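Local coordinates for protein transcription regulator (Lactobacillus plantarum WCFS1, PDB 3CLK) that probably regulates transcription as a dimeric DNA-binding protein of the LacI type, with a periplasmic-binding-protein-like domain likely to sense a small effector, at residues Q25-I30 with F240-V245; V10-S16 with Y39-Y45. All coordinates share one frame; numbering follows the deposited sequence.

Contact 1. Residues Q25-I30 with F240-V245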
loop_
_atom_site.group_PDB
_atom_site.type_symbol
_atom_site.label_atom_id
_atom_site.label_comp_id
_atom_site.label_asym_id
_atom_site.label_seq_id
_atom_site.Cartn_x
_atom_site.Cartn_y
_atom_site.Cartn_z
ATOM N N GLN B 25 -2.622 -5.702 5.508
ATOM C CA GLN B 25 -2.414 -7.096 5.876
ATOM C C GLN B 25 -3.008 -7.374 7.252
ATOM O O GLN B 25 -3.597 -8.426 7.478
ATOM C CB GLN B 25 -0.919 -7.432 5.875
ATOM C CG GLN B 25 -0.302 -7.428 4.484
ATOM C CD GLN B 25 -1.088 -8.286 3.507
ATOM O OE1 GLN B 25 -1.226 -9.496 3.696
ATOM N NE2 GLN B 25 -1.615 -7.660 2.457
ATOM N N ILE B 26 -2.854 -6.428 8.171
ATOM C CA ILE B 26 -3.416 -6.599 9.504
ATOM C C ILE B 26 -4.935 -6.476 9.405
ATOM O O ILE B 26 -5.671 -7.267 9.994
ATOM C CB ILE B 26 -2.902 -5.531 10.491
ATOM C CG1 ILE B 26 -1.373 -5.551 10.535
ATOM C CG2 ILE B 26 -3.476 -5.798 11.879
ATOM C CD1 ILE B 26 -0.774 -4.523 11.468
ATOM N N LEU B 27 -5.396 -5.487 8.644
ATOM C CA LEU B 27 -6.827 -5.249 8.469
ATOM C C LEU B 27 -7.540 -6.443 7.839
ATOM O O LEU B 27 -8.680 -6.740 8.191
ATOM C CB LEU B 27 -7.062 -3.994 7.617
ATOM C CG LEU B 27 -6.690 -2.640 8.243
ATOM C CD1 LEU B 27 -6.825 -1.536 7.205
ATOM C CD2 LEU B 27 -7.580 -2.356 9.441
ATOM N N ASP B 28 -6.881 -7.129 6.910
ATOM C CA ASP B 28 -7.501 -8.292 6.287
ATOM C C ASP B 28 -7.725 -9.355 7.352
ATOM O O ASP B 28 -8.772 -10.000 7.383
ATOM C CB ASP B 28 -6.627 -8.864 5.168
ATOM C CG ASP B 28 -6.569 -7.961 3.949
ATOM O OD1 ASP B 28 -7.586 -7.307 3.632
ATOM O OD2 ASP B 28 -5.508 -7.919 3.295
ATOM N N GLY B 29 -6.738 -9.526 8.228
ATOM C CA GLY B 29 -6.850 -10.508 9.289
ATOM C C GLY B 29 -7.955 -10.143 10.263
ATOM O O GLY B 29 -8.696 -11.010 10.728
ATOM N N ILE B 30 -8.061 -8.854 10.573
ATOM C CA ILE B 30 -9.087 -8.359 11.485
ATOM C C ILE B 30 -10.453 -8.546 10.839
ATOM O O ILE B 30 -11.391 -9.048 11.463
ATOM C CB ILE B 30 -8.891 -6.852 11.788
ATOM C CG1 ILE B 30 -7.622 -6.643 12.614
ATOM C CG2 ILE B 30 -10.101 -6.300 12.532
ATOM C CD1 ILE B 30 -7.290 -5.185 12.848
ATOM N N PHE B 240 1.566 -10.282 9.844
ATOM C CA PHE B 240 0.597 -9.219 10.104
ATOM C C PHE B 240 -0.830 -9.755 10.159
ATOM O O PHE B 240 -1.629 -9.350 11.007
ATOM C CB PHE B 240 0.680 -8.145 9.011
ATOM C CG PHE B 240 2.028 -7.476 8.906
ATOM C CD1 PHE B 240 2.536 -6.730 9.965
ATOM C CD2 PHE B 240 2.780 -7.573 7.735
ATOM C CE1 PHE B 240 3.782 -6.082 9.861
ATOM C CE2 PHE B 240 4.020 -6.932 7.623
ATOM C CZ PHE B 240 4.520 -6.187 8.681
ATOM N N PHE B 241 -1.152 -10.658 9.241
ATOM C CA PHE B 241 -2.487 -11.231 9.184
ATOM C C PHE B 241 -2.851 -11.812 10.548
ATOM O O PHE B 241 -3.903 -11.499 11.110
ATOM C CB PHE B 241 -2.547 -12.338 8.132
ATOM C CG PHE B 241 -3.944 -12.799 7.818
ATOM C CD1 PHE B 241 -4.706 -12.142 6.858
ATOM C CD2 PHE B 241 -4.501 -13.885 8.489
ATOM C CE1 PHE B 241 -6.006 -12.563 6.564
ATOM C CE2 PHE B 241 -5.799 -14.314 8.204
ATOM C CZ PHE B 241 -6.552 -13.649 7.237
ATOM N N GLN B 242 -1.969 -12.653 11.075
ATOM C CA GLN B 242 -2.194 -13.283 12.360
ATOM C C GLN B 242 -2.340 -12.254 13.477
ATOM O O GLN B 242 -3.111 -12.461 14.412
ATOM C CB GLN B 242 -1.053 -14.245 12.684
ATOM C CG GLN B 242 -1.286 -15.056 13.957
ATOM C CD GLN B 242 -2.620 -15.788 13.938
ATOM O OE1 GLN B 242 -2.952 -16.478 12.969
ATOM N NE2 GLN B 242 -3.390 -15.645 15.013
HETATM N N MSE B 243 -1.601 -11.155 13.389
HETATM C CA MSE B 243 -1.710 -10.118 14.403
HETATM C C MSE B 243 -3.152 -9.649 14.438
HETATM O O MSE B 243 -3.731 -9.462 15.508
HETATM C CB MSE B 243 -0.810 -8.933 14.068
HETATM C CG MSE B 243 0.658 -9.249 14.137
HETATM SE SE MSE B 243 1.702 -7.654 13.885
HETATM C CE MSE B 243 3.391 -8.484 13.409
ATOM N N GLY B 244 -3.718 -9.468 13.252
ATOM C CA GLY B 244 -5.089 -9.014 13.131
ATOM C C GLY B 244 -6.090 -10.033 13.628
ATOM O O GLY B 244 -7.101 -9.677 14.245
ATOM N N VAL B 245 -5.822 -11.304 13.343
ATOM C CA VAL B 245 -6.702 -12.379 13.790
ATOM C C VAL B 245 -6.720 -12.422 15.318
ATOM O O VAL B 245 -7.777 -12.354 15.940
ATOM C CB VAL B 245 -6.224 -13.749 13.261
ATOM C CG1 VAL B 245 -7.038 -14.878 13.900
ATOM C CG2 VAL B 245 -6.368 -13.785 11.753
#
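Gly29 and Gly244 bring helices 22-34 and 240-256 into almost bare backbone contact. The short helical segments approach to 6.5 Å between axes and cross at -41°, with Gly29 C only 3.8 Å from Gly244 C. A beta carbon on Gly29 would run into Phe241 O, and one on Gly244 into Ile26 O, which is why neither position has room for a side chain. At this closeness Phe241 CA can direct its C-H at Gln25 O, a CA-H...O contact of 3.5 Å.

Aromatic packing closes one flank. The Phe241 ring lays a face over Gly29, whose CA stands 3.6 Å from the ring centroid and 15° off the normal, a CH-pi contact. With CG anti to the backbone N (chi1 -169°), the ring swings back over the neighbouring helix although its CB bond starts away from it. A leucine here would probably lose this flat cover and leave the CA of Gly29 without its CH-pi partner.

Aliphatic contacts fill the other flank. Beta-branched isoleucine suits position Ile26, since CG1 can meet Phe240 CB at 3.6 Å while CG2 rests on Gly244 CA; Ile30 adds its CG1, 3.5 Å from Gly244 O. Beyond them, Ile26 and Ile30 continue onto Leu72 and Leu94, on strands 68-72 and 91-94 of the parallel sheet, and Asp28 packs on Tyr45 of the second subunit.

With no polar side-chain bond or charge pair joining the segments, adhesion rests on dispersion and weak C-H contacts, and therefore on the close fit the two glycines permit.

Contact 2. Residues V10-S16 with Y39-Y45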
loop_
_atom_site.group_PDB
_atom_site.type_symbol
_atom_site.label_atom_id
_atom_site.label_comp_id
_atom_site.label_asym_id
_atom_site.label_seq_id
_atom_site.Cartn_x
_atom_site.Cartn_y
_atom_site.Cartn_z
ATOM N N VAL B 10 -19.302 -4.135 16.886
ATOM C CA VAL B 10 -18.512 -3.265 15.969
ATOM C C VAL B 10 -17.126 -2.981 16.536
ATOM O O VAL B 10 -16.987 -2.443 17.636
ATOM C CB VAL B 10 -19.216 -1.912 15.733
ATOM C CG1 VAL B 10 -18.448 -1.100 14.700
ATOM C CG2 VAL B 10 -20.646 -2.142 15.277
ATOM N N ILE B 11 -16.096 -3.355 15.788
ATOM C CA ILE B 11 -14.728 -3.121 16.221
ATOM C C ILE B 11 -14.161 -1.945 15.438
ATOM O O ILE B 11 -14.429 -1.795 14.247
ATOM C CB ILE B 11 -13.837 -4.363 15.985
ATOM C CG1 ILE B 11 -14.289 -5.507 16.895
ATOM C CG2 ILE B 11 -12.377 -4.016 16.254
ATOM C CD1 ILE B 11 -13.546 -6.814 16.676
ATOM N N ALA B 12 -13.386 -1.108 16.115
ATOM C CA ALA B 12 -12.780 0.048 15.474
ATOM C C ALA B 12 -11.273 -0.132 15.441
ATOM O O ALA B 12 -10.650 -0.422 16.464
ATOM C CB ALA B 12 -13.141 1.325 16.238
ATOM N N ALA B 13 -10.693 0.026 14.255
ATOM C CA ALA B 13 -9.257 -0.104 14.085
ATOM C C ALA B 13 -8.674 1.274 13.821
ATOM O O ALA B 13 -9.124 1.984 12.922
ATOM C CB ALA B 13 -8.941 -1.039 12.924
ATOM N N VAL B 14 -7.680 1.647 14.621
ATOM C CA VAL B 14 -7.021 2.936 14.485
ATOM C C VAL B 14 -5.727 2.777 13.691
ATOM O O VAL B 14 -4.851 1.988 14.056
ATOM C CB VAL B 14 -6.683 3.535 15.862
ATOM C CG1 VAL B 14 -6.084 4.923 15.690
ATOM C CG2 VAL B 14 -7.936 3.597 16.725
ATOM N N VAL B 15 -5.622 3.520 12.597
ATOM C CA VAL B 15 -4.437 3.474 11.750
ATOM C C VAL B 15 -3.876 4.884 11.583
ATOM O O VAL B 15 -4.628 5.862 11.579
ATOM C CB VAL B 15 -4.770 2.895 10.359
ATOM C CG1 VAL B 15 -5.117 1.421 10.477
ATOM C CG2 VAL B 15 -5.933 3.656 9.747
ATOM N N SER B 16 -2.555 4.985 11.451
ATOM C CA SER B 16 -1.896 6.277 11.290
ATOM C C SER B 16 -2.360 6.991 10.023
ATOM O O SER B 16 -1.785 6.814 8.948
ATOM C CB SER B 16 -0.379 6.093 11.245
ATOM O OG SER B 16 0.001 5.305 10.129
ATOM N N TYR B 39 -18.881 -9.731 13.822
ATOM C CA TYR B 39 -18.607 -8.341 14.180
ATOM C C TYR B 39 -18.476 -7.448 12.949
ATOM O O TYR B 39 -18.185 -7.924 11.854
ATOM C CB TYR B 39 -17.309 -8.245 14.979
ATOM C CG TYR B 39 -17.301 -8.984 16.297
ATOM C CD1 TYR B 39 -16.110 -9.176 16.991
ATOM C CD2 TYR B 39 -18.477 -9.480 16.859
ATOM C CE1 TYR B 39 -16.082 -9.839 18.209
ATOM C CE2 TYR B 39 -18.463 -10.147 18.079
ATOM C CZ TYR B 39 -17.259 -10.323 18.749
ATOM O OH TYR B 39 -17.224 -10.987 19.954
ATOM N N ASN B 40 -18.685 -6.149 13.145
ATOM C CA ASN B 40 -18.564 -5.166 12.072
ATOM C C ASN B 40 -17.232 -4.453 12.285
ATOM O O ASN B 40 -16.637 -4.567 13.356
ATOM C CB ASN B 40 -19.709 -4.150 12.139
ATOM C CG ASN B 40 -21.078 -4.805 12.063
ATOM O OD1 ASN B 40 -21.401 -5.490 11.091
ATOM N ND2 ASN B 40 -21.894 -4.592 13.093
ATOM N N LEU B 41 -16.763 -3.712 11.286
ATOM C CA LEU B 41 -15.484 -3.018 11.419
ATOM C C LEU B 41 -15.414 -1.626 10.802
ATOM O O LEU B 41 -15.734 -1.439 9.627
ATOM C CB LEU B 41 -14.367 -3.871 10.809
ATOM C CG LEU B 41 -12.984 -3.217 10.699
ATOM C CD1 LEU B 41 -12.375 -3.062 12.086
ATOM C CD2 LEU B 41 -12.082 -4.067 9.814
ATOM N N ILE B 42 -14.990 -0.650 11.600
ATOM C CA ILE B 42 -14.825 0.707 11.095
ATOM C C ILE B 42 -13.370 1.085 11.329
ATOM O O ILE B 42 -12.766 0.689 12.330
ATOM C CB ILE B 42 -15.731 1.745 11.811
ATOM C CG1 ILE B 42 -15.259 1.968 13.246
ATOM C CG2 ILE B 42 -17.174 1.279 11.786
ATOM C CD1 ILE B 42 -15.910 3.170 13.910
ATOM N N ILE B 43 -12.807 1.845 10.401
ATOM C CA ILE B 43 -11.421 2.264 10.501
ATOM C C ILE B 43 -11.322 3.763 10.761
ATOM O O ILE B 43 -11.724 4.576 9.931
ATOM C CB ILE B 43 -10.658 1.914 9.205
ATOM C CG1 ILE B 43 -10.745 0.404 8.953
ATOM C CG2 ILE B 43 -9.213 2.364 9.310
ATOM C CD1 ILE B 43 -10.160 -0.047 7.624
ATOM N N VAL B 44 -10.799 4.127 11.925
ATOM C CA VAL B 44 -10.650 5.532 12.265
ATOM C C VAL B 44 -9.282 6.009 11.812
ATOM O O VAL B 44 -8.254 5.615 12.366
ATOM C CB VAL B 44 -10.796 5.772 13.776
ATOM C CG1 VAL B 44 -10.529 7.229 14.093
ATOM C CG2 VAL B 44 -12.195 5.379 14.228
ATOM N N TYR B 45 -9.287 6.864 10.799
ATOM C CA TYR B 45 -8.065 7.401 10.223
ATOM C C TYR B 45 -7.466 8.492 11.097
ATOM O O TYR B 45 -6.276 8.461 11.408
ATOM C CB TYR B 45 -8.367 7.939 8.820
ATOM C CG TYR B 45 -7.207 7.849 7.859
ATOM C CD1 TYR B 45 -6.200 8.812 7.854
ATOM C CD2 TYR B 45 -7.113 6.789 6.958
ATOM C CE1 TYR B 45 -5.124 8.725 6.971
ATOM C CE2 TYR B 45 -6.043 6.688 6.073
ATOM C CZ TYR B 45 -5.052 7.660 6.084
ATOM O OH TYR B 45 -3.994 7.566 5.205
#
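Val15 and Ile43 meet methyl to methyl above the sheet, CG2 to CG2 at 3.6 Å, their side chains crossing at a slant. Farther back on this face, the small Ala13 leaves a hollow between larger neighbours, and Leu41 bends into it: CD1 comes within 4.1 Å of Ala13 CB and rests 3.2 Å from Ile11 O. Leu41 reaches back over the adjacent strand because CG is anti to the backbone N (chi1 172°) while chi2 turns the branch. Helix 22-34 covers the same face. At the start of the pair, still on the side of Leu41 and Ala13, Ile11 stretches CD1 to 3.5 Å from Tyr39 CD1; the broad ring suits this end, where it also packs on His252 and Val255 of helix 240-256.

These are parallel neighbours in a Rossmann-like alpha/beta subdomain. Strand 11-15, helix 22-34 and strand 41-44 form a beta-alpha-beta crossover, and parallel bridges pair Ile11 to Val14 with Leu41 to Val44. Bonds to alternate residues hold the register: Ile11 N donates to Asn40 O at 2.8 Å, nearly straight at 177°, and Ala13 N to Ile42 O at 2.9 Å, whereas the last, Val15 N to Val44 O at 3.4 Å, is weak.

On the reverse face Ala12 is the hollow and Ile42 the bump. With chi1 at 70°, Ile42 holds CG1 between its backbone N and carbonyl carbon, 3.7 Å from Ala12 CB, whose lone methyl leaves room for the branch. Its CG2 touches Val10 CG1, the two side chains crossing at about a right angle. Ile43 and Val44 pair antiparallel with a strand of the second subunit, carrying the sheet across the interface.

The two contacts lie in the same subdomain with centres about 12 Å apart, and helix 22-34 joins them: it follows strand 11-15, precedes strand 41-44, and carries segment 25-30. Leu27 packs from this helix onto Ala13 and Ile43 of contact 2, and Ile30 onto Leu41, while Gly29 faces helix 240-256 in contact 1. Along the chain the order is 10-16, 25-30, 39-45 and, some 200 residues later, 240-245. The late helix thus returns from the other sheet's last parallel strand to cover the first subdomain, a chain crossing characteristic of periplasmic-binding-protein folds. Strand 41-44 of contact 2 is part of the dimer interface, which contact 1 touches through Asp28.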